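PDB 5A9A: polyhedrin, which builds the crystalline occlusion bodies (polyhedra) of a cypovirus, which probably shelter virus particles outside the insect host, and binds UTP. Local coordinates for residues 75-78 with 79-83; 62-65 with 66-70; 122-125 with 126-130; 209-212 with 213-217. All coordinates share one frame; numbering follows the deposited sequence.

Interaction 1 of 4, residues 75-78 with 79-83; sequences HSNR and HKEFE. With UTP (uridine 5'-triphosphate), chain B.
His75 meets His79 one helical turn on, by its CB and carbonyl against the imidazole ring. The CB of His75 lies over the face of the His79 ring, 4.0 Å from the centroid and 25° off its normal in a CH-pi contact, while His75 O sits over a face nearer the rim. That oxygen also accepts the backbone N-H of His79. With CG anti to its own carbonyl carbon (chi1 -68°), the His79 ring turns its edge to the nucleotide: NE2 donates to O4 of the UTP base at 2.8 Å. ND1 is hydrogen-bonded to Asp71 OD1, so both ring nitrogens are engaged and the ring's rotation is fixed. This is the first turn of helix 76-87, where His75 is the N-cap residue and the regular i to i+4 bonds begin, including Lys80 N to Ser76 O at 2.8 Å. Arg78 leaves in another direction, extended to CD and then bent at chi3, which brings one face of its guanidinium over the UTP ribose, with C3' 3.2 Å from CZ. In the guanidinium plane NH2 makes a weak, 3.3 Å bond to O3B of the triphosphate. Away from the nucleotide, Asn77 and Glu81 run side by side, their amide and carboxylate planes 50° apart, and Glu81 OE1 is hydrogen-bonded to Asp93 N; Asn77 OD1 accepts from a water that in turn accepts weakly from Lys80 NZ.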
loop_
_atom_site.group_PDB
_atom_site.type_symbol
_atom_site.label_atom_id
_atom_site.label_comp_id
_atom_site.label_asym_id
_atom_site.label_seq_id
_atom_site.Cartn_x
_atom_site.Cartn_y
_atom_site.Cartn_z
ATOM N N HIS A 75 -10.356 19.757 13.026
ATOM C CA HIS A 75 -11.187 18.755 13.688
ATOM C C HIS A 75 -10.381 17.519 14.084
ATOM O O HIS A 75 -10.952 16.492 14.451
ATOM C CB HIS A 75 -12.342 18.343 12.773
ATOM C CG HIS A 75 -13.138 19.498 12.248
ATOM N ND1 HIS A 75 -13.106 19.886 10.925
ATOM C CD2 HIS A 75 -13.983 20.354 12.870
ATOM C CE1 HIS A 75 -13.899 20.929 10.755
ATOM N NE2 HIS A 75 -14.443 21.233 11.920
ATOM N N SER A 76 -9.058 17.622 14.017
ATOM C CA SER A 76 -8.187 16.483 14.291
ATOM C C SER A 76 -8.310 16.006 15.736
ATOM O O SER A 76 -8.335 14.805 16.001
ATOM C CB SER A 76 -6.728 16.833 13.976
ATOM O OG SER A 76 -6.190 17.754 14.911
ATOM N N ASN A 77 -8.395 16.949 16.669
ATOM C CA ASN A 77 -8.468 16.611 18.085
ATOM C C ASN A 77 -9.780 15.902 18.401
ATOM O O ASN A 77 -9.800 14.877 19.085
ATOM C CB ASN A 77 -8.332 17.869 18.943
ATOM C CG ASN A 77 -7.631 17.601 20.261
ATOM O OD1 ASN A 77 -6.401 17.618 20.335
ATOM N ND2 ASN A 77 -8.409 17.352 21.310
ATOM N N ARG A 78 -10.875 16.460 17.896
ATOM C CA ARG A 78 -12.187 15.851 18.054
ATOM C C ARG A 78 -12.190 14.427 17.510
ATOM O O ARG A 78 -12.728 13.512 18.132
ATOM C CB ARG A 78 -13.247 16.677 17.324
ATOM C CG ARG A 78 -14.629 16.043 17.329
ATOM C CD ARG A 78 -15.644 16.915 16.610
ATOM N NE ARG A 78 -15.627 18.288 17.107
ATOM C CZ ARG A 78 -16.192 18.682 18.244
ATOM N NH1 ARG A 78 -16.819 17.807 19.021
ATOM N NH2 ARG A 78 -16.124 19.955 18.610
ATOM N N HIS A 79 -11.586 14.244 16.341
ATOM C CA HIS A 79 -11.587 12.945 15.679
ATOM C C HIS A 79 -10.659 11.956 16.383
ATOM O O HIS A 79 -10.959 10.765 16.467
ATOM C CB HIS A 79 -11.215 13.101 14.204
ATOM C CG HIS A 79 -12.257 13.812 13.397
ATOM N ND1 HIS A 79 -12.009 14.336 12.147
ATOM C CD2 HIS A 79 -13.558 14.081 13.665
ATOM C CE1 HIS A 79 -13.109 14.900 11.681
ATOM N NE2 HIS A 79 -14.063 14.760 12.584
ATOM N N LYS A 80 -9.537 12.452 16.894
ATOM C CA LYS A 80 -8.632 11.617 17.675
ATOM C C LYS A 80 -9.328 11.076 18.920
ATOM O O LYS A 80 -9.242 9.884 19.221
ATOM C CB LYS A 80 -7.387 12.400 18.095
ATOM C CG LYS A 80 -6.446 11.599 18.987
ATOM C CD LYS A 80 -5.201 12.386 19.351
ATOM C CE LYS A 80 -5.480 13.407 20.439
ATOM N NZ LYS A 80 -4.280 14.242 20.723
ATOM N N GLU A 81 -10.010 11.955 19.648
ATOM C CA GLU A 81 -10.650 11.567 20.899
ATOM C C GLU A 81 -11.808 10.610 20.650
ATOM O O GLU A 81 -12.015 9.660 21.405
ATOM C CB GLU A 81 -11.145 12.798 21.658
ATOM C CG GLU A 81 -10.040 13.743 22.085
ATOM C CD GLU A 81 -8.982 13.057 22.928
ATOM O OE1 GLU A 81 -9.254 11.956 23.460
ATOM O OE2 GLU A 81 -7.878 13.620 23.061
ATOM N N PHE A 82 -12.569 10.860 19.590
ATOM C CA PHE A 82 -13.663 9.963 19.249
ATOM C C PHE A 82 -13.091 8.591 18.898
ATOM O O PHE A 82 -13.623 7.562 19.309
ATOM C CB PHE A 82 -14.492 10.510 18.087
ATOM C CG PHE A 82 -15.857 9.887 17.981
ATOM C CD1 PHE A 82 -16.038 8.685 17.308
ATOM C CD2 PHE A 82 -16.956 10.495 18.568
ATOM C CE1 PHE A 82 -17.295 8.110 17.214
ATOM C CE2 PHE A 82 -18.214 9.924 18.477
ATOM C CZ PHE A 82 -18.383 8.730 17.799
ATOM N N GLU A 83 -11.993 8.580 18.149
ATOM C CA GLU A 83 -11.358 7.319 17.783
ATOM C C GLU A 83 -10.871 6.572 19.026
ATOM O O GLU A 83 -10.995 5.351 19.113
ATOM C CB GLU A 83 -10.194 7.539 16.815
ATOM C CG GLU A 83 -9.599 6.232 16.311
ATOM C CD GLU A 83 -8.532 6.427 15.256
ATOM O OE1 GLU A 83 -8.025 7.563 15.107
ATOM O OE2 GLU A 83 -8.196 5.432 14.581
HETATM P PA UTP B . -18.910 23.169 19.040
HETATM O O1A UTP B . -19.926 22.493 19.927
HETATM O O2A UTP B . -19.361 24.109 17.948
HETATM O O3A UTP B . -17.845 23.940 19.970
HETATM O "O5'" UTP B . -18.014 22.030 18.349
HETATM P PB UTP B . -17.411 23.379 21.416
HETATM O O1B UTP B . -16.064 23.971 21.743
HETATM O O2B UTP B . -18.570 23.567 22.362
HETATM O O3B UTP B . -17.198 21.800 21.183
HETATM P PG UTP B . -17.579 20.724 22.320
HETATM O O1G UTP B . -17.864 21.573 23.534
HETATM O O2G UTP B . -16.356 19.855 22.440
HETATM O O3G UTP B . -18.779 20.028 21.731
HETATM C "C5'" UTP B . -18.092 21.784 16.946
HETATM C "C4'" UTP B . -19.130 20.704 16.675
HETATM O "O4'" UTP B . -18.809 19.943 15.508
HETATM C "C1'" UTP B . -19.388 18.647 15.654
HETATM C "C2'" UTP B . -19.356 18.340 17.144
HETATM O "O2'" UTP B . -20.549 17.682 17.580
HETATM C "C3'" UTP B . -19.231 19.700 17.812
HETATM O "O3'" UTP B . -20.380 19.975 18.613
HETATM N N1 UTP B . -18.680 17.656 14.840
HETATM C C6 UTP B . -17.897 18.058 13.836
HETATM C C2 UTP B . -18.843 16.279 15.089
HETATM O O2 UTP B . -19.579 15.900 16.019
HETATM N N3 UTP B . -18.210 15.375 14.337
HETATM C C4 UTP B . -17.417 15.759 13.328
HETATM O O4 UTP B . -16.831 14.903 12.632
HETATM C C5 UTP B . -17.245 17.111 13.058
HETATM O O HOH W 1 -4.996 16.684 18.424
#

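Interaction 2 of 4, residues 62-65 with 66-70; sequences FNWR and DMLYM
Phe62 meets Asp66 at the very end of strand 57-62, where the chain leaves the sheet through a tight turn whose first polar residue, Asn63, and fourth, Asp66, bond reciprocally in the manner of a capping box. The edge of the Phe62 ring faces the Asp66 carbonyl, with CD2 3.5 Å from Asp66 O, and its CB lies 3.9 Å from Met67 SD. At Asn63 the side chain stands between its own N and carbonyl carbon (chi1 64°), a rotamer that carries OD1 back over the turn to accept Asp66 N at 2.7 Å, the N-H arriving nearly along the C=O axis. Asp66 OD2 answers by accepting Asn63 N at 3.0 Å on its anti side, and the amide and carboxylate planes end up only 15° apart. Asn63 ND2 turns outward to Arg202 of the second subunit. Trp64 offers one indole face, toward the rim, to Leu68 CD2, while its NE1 is hydrogen-bonded to Gln167; its carbonyl accepts Met67 N from above the carbonyl plane. Arg65, bent at chi2, sends its guanidinium to Asp71 and Glu83, and on the way its CD packs 4.1 Å from Leu68 CD1.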
loop_
_atom_site.group_PDB
_atom_site.type_symbol
_atom_site.label_atom_id
_atom_site.label_comp_id
_atom_site.label_asym_id
_atom_site.label_seq_id
_atom_site.Cartn_x
_atom_site.Cartn_y
_atom_site.Cartn_z
ATOM N N PHE A 62 -10.803 0.282 4.440
ATOM C CA PHE A 62 -10.883 1.564 5.108
ATOM C C PHE A 62 -10.846 1.272 6.594
ATOM O O PHE A 62 -11.763 0.640 7.113
ATOM C CB PHE A 62 -12.194 2.274 4.762
ATOM C CG PHE A 62 -12.251 2.799 3.357
ATOM C CD1 PHE A 62 -12.392 1.934 2.283
ATOM C CD2 PHE A 62 -12.175 4.158 3.113
ATOM C CE1 PHE A 62 -12.449 2.418 0.990
ATOM C CE2 PHE A 62 -12.234 4.648 1.821
ATOM C CZ PHE A 62 -12.367 3.776 0.759
ATOM N N ASN A 63 -9.792 1.697 7.283
ATOM C CA ASN A 63 -9.779 1.566 8.735
ATOM C C ASN A 63 -10.778 2.570 9.280
ATOM O O ASN A 63 -11.334 3.355 8.512
ATOM C CB ASN A 63 -8.379 1.776 9.320
ATOM C CG ASN A 63 -7.835 3.179 9.090
ATOM O OD1 ASN A 63 -8.585 4.152 9.010
ATOM N ND2 ASN A 63 -6.516 3.285 8.994
ATOM N N TRP A 64 -11.025 2.553 10.585
ATOM C CA TRP A 64 -12.077 3.397 11.137
ATOM C C TRP A 64 -11.882 4.860 10.742
ATOM O O TRP A 64 -12.819 5.521 10.298
ATOM C CB TRP A 64 -12.146 3.281 12.659
ATOM C CG TRP A 64 -13.254 4.104 13.222
ATOM C CD1 TRP A 64 -14.541 3.711 13.426
ATOM C CD2 TRP A 64 -13.184 5.477 13.622
ATOM N NE1 TRP A 64 -15.278 4.750 13.936
ATOM C CE2 TRP A 64 -14.468 5.846 14.067
ATOM C CE3 TRP A 64 -12.160 6.428 13.652
ATOM C CZ2 TRP A 64 -14.757 7.125 14.535
ATOM C CZ3 TRP A 64 -12.447 7.698 14.123
ATOM C CH2 TRP A 64 -13.735 8.033 14.559
ATOM N N ARG A 65 -10.661 5.358 10.905
ATOM C CA ARG A 65 -10.353 6.751 10.602
ATOM C C ARG A 65 -10.616 7.069 9.134
ATOM O O ARG A 65 -11.055 8.168 8.800
ATOM C CB ARG A 65 -8.891 7.048 10.938
ATOM C CG ARG A 65 -8.546 8.528 10.983
ATOM C CD ARG A 65 -9.176 9.210 12.191
ATOM N NE ARG A 65 -8.751 10.604 12.302
ATOM C CZ ARG A 65 -8.108 11.124 13.345
ATOM N NH1 ARG A 65 -7.824 10.382 14.408
ATOM N NH2 ARG A 65 -7.764 12.405 13.332
ATOM N N ASP A 66 -10.347 6.099 8.262
ATOM C CA ASP A 66 -10.528 6.283 6.824
ATOM C C ASP A 66 -11.989 6.498 6.443
ATOM O O ASP A 66 -12.282 6.914 5.324
ATOM C CB ASP A 66 -9.987 5.066 6.065
ATOM C CG ASP A 66 -8.474 4.937 6.167
ATOM O OD1 ASP A 66 -7.799 5.977 6.297
ATOM O OD2 ASP A 66 -7.961 3.799 6.113
ATOM N N MET A 67 -12.899 6.212 7.369
ATOM C CA MET A 67 -14.327 6.307 7.087
ATOM C C MET A 67 -14.806 7.754 7.097
ATOM O O MET A 67 -15.819 8.080 6.478
ATOM C CB MET A 67 -15.133 5.509 8.122
ATOM C CG MET A 67 -14.790 4.023 8.200
ATOM S SD MET A 67 -15.383 3.039 6.803
ATOM C CE MET A 67 -17.136 2.924 7.168
ATOM N N LEU A 68 -14.078 8.620 7.797
ATOM C CA LEU A 68 -14.552 9.976 8.053
ATOM C C LEU A 68 -14.576 10.857 6.802
ATOM O O LEU A 68 -13.822 10.649 5.851
ATOM C CB LEU A 68 -13.721 10.644 9.149
ATOM C CG LEU A 68 -13.661 9.892 10.481
ATOM C CD1 LEU A 68 -12.953 10.737 11.527
ATOM C CD2 LEU A 68 -15.053 9.505 10.962
ATOM N N TYR A 69 -15.455 11.853 6.841
ATOM C CA TYR A 69 -15.740 12.725 5.711
ATOM C C TYR A 69 -14.514 13.486 5.201
ATOM O O TYR A 69 -14.191 13.427 4.013
ATOM C CB TYR A 69 -16.830 13.716 6.123
ATOM C CG TYR A 69 -17.409 14.533 4.992
ATOM C CD1 TYR A 69 -17.961 13.921 3.876
ATOM C CD2 TYR A 69 -17.426 15.919 5.055
ATOM C CE1 TYR A 69 -18.506 14.668 2.850
ATOM C CE2 TYR A 69 -17.963 16.674 4.031
ATOM C CZ TYR A 69 -18.505 16.042 2.932
ATOM O OH TYR A 69 -19.041 16.790 1.910
ATOM N N MET A 70 -13.836 14.203 6.093
ATOM C CA MET A 70 -12.709 15.038 5.689
ATOM C C MET A 70 -11.531 14.925 6.652
ATOM O O MET A 70 -10.398 14.695 6.232
ATOM C CB MET A 70 -13.152 16.498 5.571
ATOM C CG MET A 70 -14.118 16.737 4.426
ATOM S SD MET A 70 -14.169 18.454 3.885
ATOM C CE MET A 70 -14.615 18.229 2.165
#

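Interaction 3 of 4, residues 122-125 with 126-130; sequences EVEN and EDCLN
Asn125 and the residues after it hold this reversal together by hydrogen bonds to both backbone and side chain. Among the backbone bonds, Cys128 N reaches Asn125 O at 2.8 Å, closing a type I beta turn, and Asn125 N donates to Leu129 O almost straight (174°). The side chain of Asn125 adds two more: OD1 takes Asp127 N at 2.9 Å and Leu129 N at 3.1 Å, the donors arriving from opposite faces of the amide plane. Its chi1 of 63° folds the amide over the turn for this double grip. Between side chains, Asn130 ND2 donates a hydrogen bond to Glu122 OE1 at 2.9 Å, on the syn side, with amide and carboxylate planes 83° apart; ND2 also bonds Arg138 O, and Glu122 OE2 bonds Gly141 N. Glu122 OE1 also lies 2.5 Å from Glu124 OE2, so one of the two acids probably carries a proton. Glu124 CB and CG lie against Cys128, CB 3.5 Å from its CA. The turn follows strand 120-124, which pairs through Glu122 and Glu124 with strand 170-176; Glu126 leans on Ile86 and Arg87 of helix 76-87, and Asp127 forms salt bridges with Arg35 and Lys221 of the second subunit.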
loop_
_atom_site.group_PDB
_atom_site.type_symbol
_atom_site.label_atom_id
_atom_site.label_comp_id
_atom_site.label_asym_id
_atom_site.label_seq_id
_atom_site.Cartn_x
_atom_site.Cartn_y
_atom_site.Cartn_z
ATOM N N GLU A 122 -16.762 -6.879 3.377
ATOM C CA GLU A 122 -17.032 -7.124 4.784
ATOM C C GLU A 122 -17.014 -5.843 5.604
ATOM O O GLU A 122 -16.063 -5.063 5.548
ATOM C CB GLU A 122 -16.016 -8.122 5.341
ATOM C CG GLU A 122 -16.382 -8.673 6.710
ATOM C CD GLU A 122 -15.650 -9.966 7.031
ATOM O OE1 GLU A 122 -14.416 -9.922 7.222
ATOM O OE2 GLU A 122 -16.312 -11.026 7.090
ATOM N N VAL A 123 -18.086 -5.629 6.357
ATOM C CA VAL A 123 -18.148 -4.525 7.301
ATOM C C VAL A 123 -17.515 -4.994 8.602
ATOM O O VAL A 123 -18.077 -5.824 9.317
ATOM C CB VAL A 123 -19.597 -4.078 7.548
ATOM C CG1 VAL A 123 -19.632 -2.884 8.489
ATOM C CG2 VAL A 123 -20.273 -3.739 6.228
ATOM N N GLU A 124 -16.334 -4.463 8.895
ATOM C CA GLU A 124 -15.549 -4.914 10.036
ATOM C C GLU A 124 -15.831 -4.030 11.238
ATOM O O GLU A 124 -16.501 -3.004 11.110
ATOM C CB GLU A 124 -14.061 -4.863 9.691
ATOM C CG GLU A 124 -13.719 -5.465 8.333
ATOM C CD GLU A 124 -13.884 -6.975 8.301
ATOM O OE1 GLU A 124 -14.351 -7.551 9.307
ATOM O OE2 GLU A 124 -13.545 -7.585 7.265
ATOM N N ASN A 125 -15.327 -4.423 12.404
ATOM C CA ASN A 125 -15.486 -3.605 13.598
ATOM C C ASN A 125 -14.420 -2.514 13.643
ATOM O O ASN A 125 -13.707 -2.298 12.662
ATOM C CB ASN A 125 -15.460 -4.464 14.869
ATOM C CG ASN A 125 -14.141 -5.183 15.071
ATOM O OD1 ASN A 125 -13.100 -4.755 14.576
ATOM N ND2 ASN A 125 -14.182 -6.286 15.811
ATOM N N GLU A 126 -14.314 -1.831 14.777
ATOM C CA GLU A 126 -13.455 -0.655 14.879
ATOM C C GLU A 126 -11.967 -0.976 14.729
ATOM O O GLU A 126 -11.167 -0.084 14.455
ATOM C CB GLU A 126 -13.708 0.084 16.199
ATOM C CG GLU A 126 -13.372 -0.712 17.450
ATOM C CD GLU A 126 -14.531 -1.568 17.933
ATOM O OE1 GLU A 126 -15.504 -1.760 17.168
ATOM O OE2 GLU A 126 -14.465 -2.045 19.084
ATOM N N ASP A 127 -11.600 -2.242 14.907
ATOM C CA ASP A 127 -10.217 -2.670 14.708
ATOM C C ASP A 127 -10.048 -3.348 13.348
ATOM O O ASP A 127 -9.015 -3.961 13.073
ATOM C CB ASP A 127 -9.783 -3.625 15.822
ATOM C CG ASP A 127 -9.634 -2.929 17.163
ATOM O OD1 ASP A 127 -9.375 -1.707 17.180
ATOM O OD2 ASP A 127 -9.770 -3.608 18.200
ATOM N N CYS A 128 -11.072 -3.230 12.509
ATOM C CA CYS A 128 -11.085 -3.860 11.192
ATOM C C CYS A 128 -10.881 -5.372 11.285
ATOM O O CYS A 128 -10.097 -5.949 10.530
ATOM C CB CYS A 128 -10.029 -3.229 10.280
ATOM S SG CYS A 128 -10.474 -3.268 8.519
ATOM N N LEU A 129 -11.593 -6.000 12.219
ATOM C CA LEU A 129 -11.610 -7.452 12.349
ATOM C C LEU A 129 -13.057 -7.932 12.238
ATOM O O LEU A 129 -13.985 -7.166 12.500
ATOM C CB LEU A 129 -11.023 -7.878 13.698
ATOM C CG LEU A 129 -9.554 -7.533 13.962
ATOM C CD1 LEU A 129 -9.236 -7.642 15.446
ATOM C CD2 LEU A 129 -8.621 -8.421 13.150
ATOM N N ASN A 130 -13.255 -9.191 11.850
ATOM C CA ASN A 130 -14.604 -9.726 11.699
ATOM C C ASN A 130 -15.070 -10.553 12.898
ATOM O O ASN A 130 -16.128 -11.183 12.856
ATOM C CB ASN A 130 -14.734 -10.544 10.408
ATOM C CG ASN A 130 -13.651 -11.593 10.265
ATOM O OD1 ASN A 130 -13.213 -12.194 11.245
ATOM N ND2 ASN A 130 -13.211 -11.816 9.034
#

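Interaction 4 of 4, residues 209-212 with 213-217; sequences DNEG and DLIDY
Asn210 and Asp213 meet where an extended backbone gives way to helix: Asn210 has phi/psi of -148/174°, and from Glu211 onward the chain is helical. Three i to i+4 bonds span the two segments, Leu214 N to Asn210 O, Ile215 N to Glu211 O at 2.8 Å and Asp216 N to Gly212 O. Asn210 turns its side chain back over the first turn, and OD1 accepts Asp213 N at 3.1 Å from above the carbonyl plane, with a weak second bond from Gly212 N. This is the N-cap of helix 211-221, which supplies an acceptor to amides that have no preceding helical carbonyl to bond. The Asn210 amide and the Asp213 carboxylate cross with their planes 60° apart, ND2 lying 3.5 Å from OD2 of Asp213. A water joins the flanks of the turn: it accepts from Asp209 N and donates to Asp213 OD2 at 2.7 Å. Acidic groups gathered at the N-terminal end of this helix would be expected to suit the helix dipole, though Asp209 and Asp213 carry like charges with their OD2 atoms 4.8 Å apart. On another side of the turn Glu211 stretches out to bond Tyr225 and Ser228, and its CG packs 4.1 Å from Ile215 CG1. Leu214 goes inward onto the strands, against Tyr47, Leu49 and Leu208, while Asp213 and Asp216 pack on His91 of the third subunit.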
loop_
_atom_site.group_PDB
_atom_site.type_symbol
_atom_site.label_atom_id
_atom_site.label_comp_id
_atom_site.label_asym_id
_atom_site.label_seq_id
_atom_site.Cartn_x
_atom_site.Cartn_y
_atom_site.Cartn_z
ATOM N N ASP A 209 -21.759 16.894 -4.117
ATOM C CA ASP A 209 -22.751 17.561 -3.273
ATOM C C ASP A 209 -24.062 16.792 -3.124
ATOM O O ASP A 209 -24.618 16.706 -2.028
ATOM C CB ASP A 209 -23.071 18.951 -3.824
ATOM C CG ASP A 209 -21.928 19.929 -3.649
ATOM O OD1 ASP A 209 -20.950 19.596 -2.948
ATOM O OD2 ASP A 209 -22.022 21.041 -4.208
ATOM N N ASN A 210 -24.560 16.246 -4.229
ATOM C CA ASN A 210 -25.899 15.669 -4.252
ATOM C C ASN A 210 -25.991 14.490 -5.214
ATOM O O ASN A 210 -25.042 14.195 -5.938
ATOM C CB ASN A 210 -26.915 16.742 -4.641
ATOM C CG ASN A 210 -26.672 17.290 -6.031
ATOM O OD1 ASN A 210 -27.048 16.670 -7.024
ATOM N ND2 ASN A 210 -26.038 18.458 -6.108
ATOM N N GLU A 211 -27.137 13.819 -5.229
ATOM C CA GLU A 211 -27.266 12.590 -6.009
ATOM C C GLU A 211 -27.335 12.852 -7.511
ATOM O O GLU A 211 -26.988 11.983 -8.309
ATOM C CB GLU A 211 -28.482 11.775 -5.567
ATOM C CG GLU A 211 -28.529 10.404 -6.226
ATOM C CD GLU A 211 -29.623 9.508 -5.676
ATOM O OE1 GLU A 211 -30.621 10.034 -5.140
ATOM O OE2 GLU A 211 -29.477 8.273 -5.781
ATOM N N GLY A 212 -27.781 14.042 -7.897
ATOM C CA GLY A 212 -27.798 14.415 -9.301
ATOM C C GLY A 212 -26.390 14.459 -9.860
ATOM O O GLY A 212 -26.122 13.927 -10.938
ATOM N N ASP A 213 -25.488 15.096 -9.122
ATOM C CA ASP A 213 -24.086 15.172 -9.510
ATOM C C ASP A 213 -23.452 13.781 -9.515
ATOM O O ASP A 213 -22.580 13.484 -10.334
ATOM C CB ASP A 213 -23.322 16.087 -8.549
ATOM C CG ASP A 213 -23.755 17.542 -8.659
ATOM O OD1 ASP A 213 -24.748 17.815 -9.366
ATOM O OD2 ASP A 213 -23.112 18.412 -8.034
ATOM N N LEU A 214 -23.893 12.932 -8.592
ATOM C CA LEU A 214 -23.365 11.576 -8.489
ATOM C C LEU A 214 -23.803 10.724 -9.677
ATOM O O LEU A 214 -22.989 10.024 -10.279
ATOM C CB LEU A 214 -23.816 10.927 -7.179
ATOM C CG LEU A 214 -23.412 9.464 -6.977
ATOM C CD1 LEU A 214 -21.907 9.281 -7.140
ATOM C CD2 LEU A 214 -23.865 8.981 -5.611
ATOM N N ILE A 215 -25.087 10.783 -10.015
ATOM C CA ILE A 215 -25.597 10.046 -11.167
ATOM C C ILE A 215 -24.834 10.467 -12.416
ATOM O O ILE A 215 -24.460 9.634 -13.242
ATOM C CB ILE A 215 -27.101 10.296 -11.390
ATOM C CG1 ILE A 215 -27.919 9.727 -10.229
ATOM C CG2 ILE A 215 -27.558 9.653 -12.687
ATOM C CD1 ILE A 215 -29.391 10.099 -10.281
ATOM N N ASP A 216 -24.605 11.769 -12.543
ATOM C CA ASP A 216 -23.856 12.314 -13.671
ATOM C C ASP A 216 -22.453 11.704 -13.749
ATOM O O ASP A 216 -21.992 11.318 -14.827
ATOM C CB ASP A 216 -23.774 13.840 -13.550
ATOM C CG ASP A 216 -23.219 14.500 -14.796
ATOM O OD1 ASP A 216 -21.980 14.583 -14.928
ATOM O OD2 ASP A 216 -24.022 14.950 -15.641
ATOM N N TYR A 217 -21.779 11.617 -12.605
ATOM C CA TYR A 217 -20.435 11.039 -12.542
ATOM C C TYR A 217 -20.441 9.573 -12.967
ATOM O O TYR A 217 -19.625 9.146 -13.782
ATOM C CB TYR A 217 -19.876 11.158 -11.122
ATOM C CG TYR A 217 -18.480 10.587 -10.944
ATOM C CD1 TYR A 217 -17.355 11.374 -11.158
ATOM C CD2 TYR A 217 -18.291 9.270 -10.540
ATOM C CE1 TYR A 217 -16.079 10.861 -10.989
ATOM C CE2 TYR A 217 -17.021 8.748 -10.371
ATOM C CZ TYR A 217 -15.920 9.548 -10.595
ATOM O OH TYR A 217 -14.652 9.038 -10.426
HETATM O O HOH W 2 -20.798 18.057 -6.628
#

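Interactions 1 and 2 are joined, centres 12 Å apart: Arg65 NH1 forms a salt bridge with Glu83 OE1 at 2.9 Å, and Trp64 CZ2 packs 3.4 Å from Phe82 CD1. Asp71 pairs with both Arg65 and His79, so interaction 2 forms a second shell behind the UTP pocket, the side chain of Leu68 lying about 6 Å from the nucleotide. Interaction 3 touches interaction 2 (Trp64 CB on Glu126 O) but stays about 6 Å, nearest atoms, from interaction 1. Interaction 4 touches none of the others, though its nearest atoms lie about 6 Å from interaction 2. Interactions 1, 2 and 3 reach the second subunit; interaction 4, and Met70 of interaction 2, pack on the third.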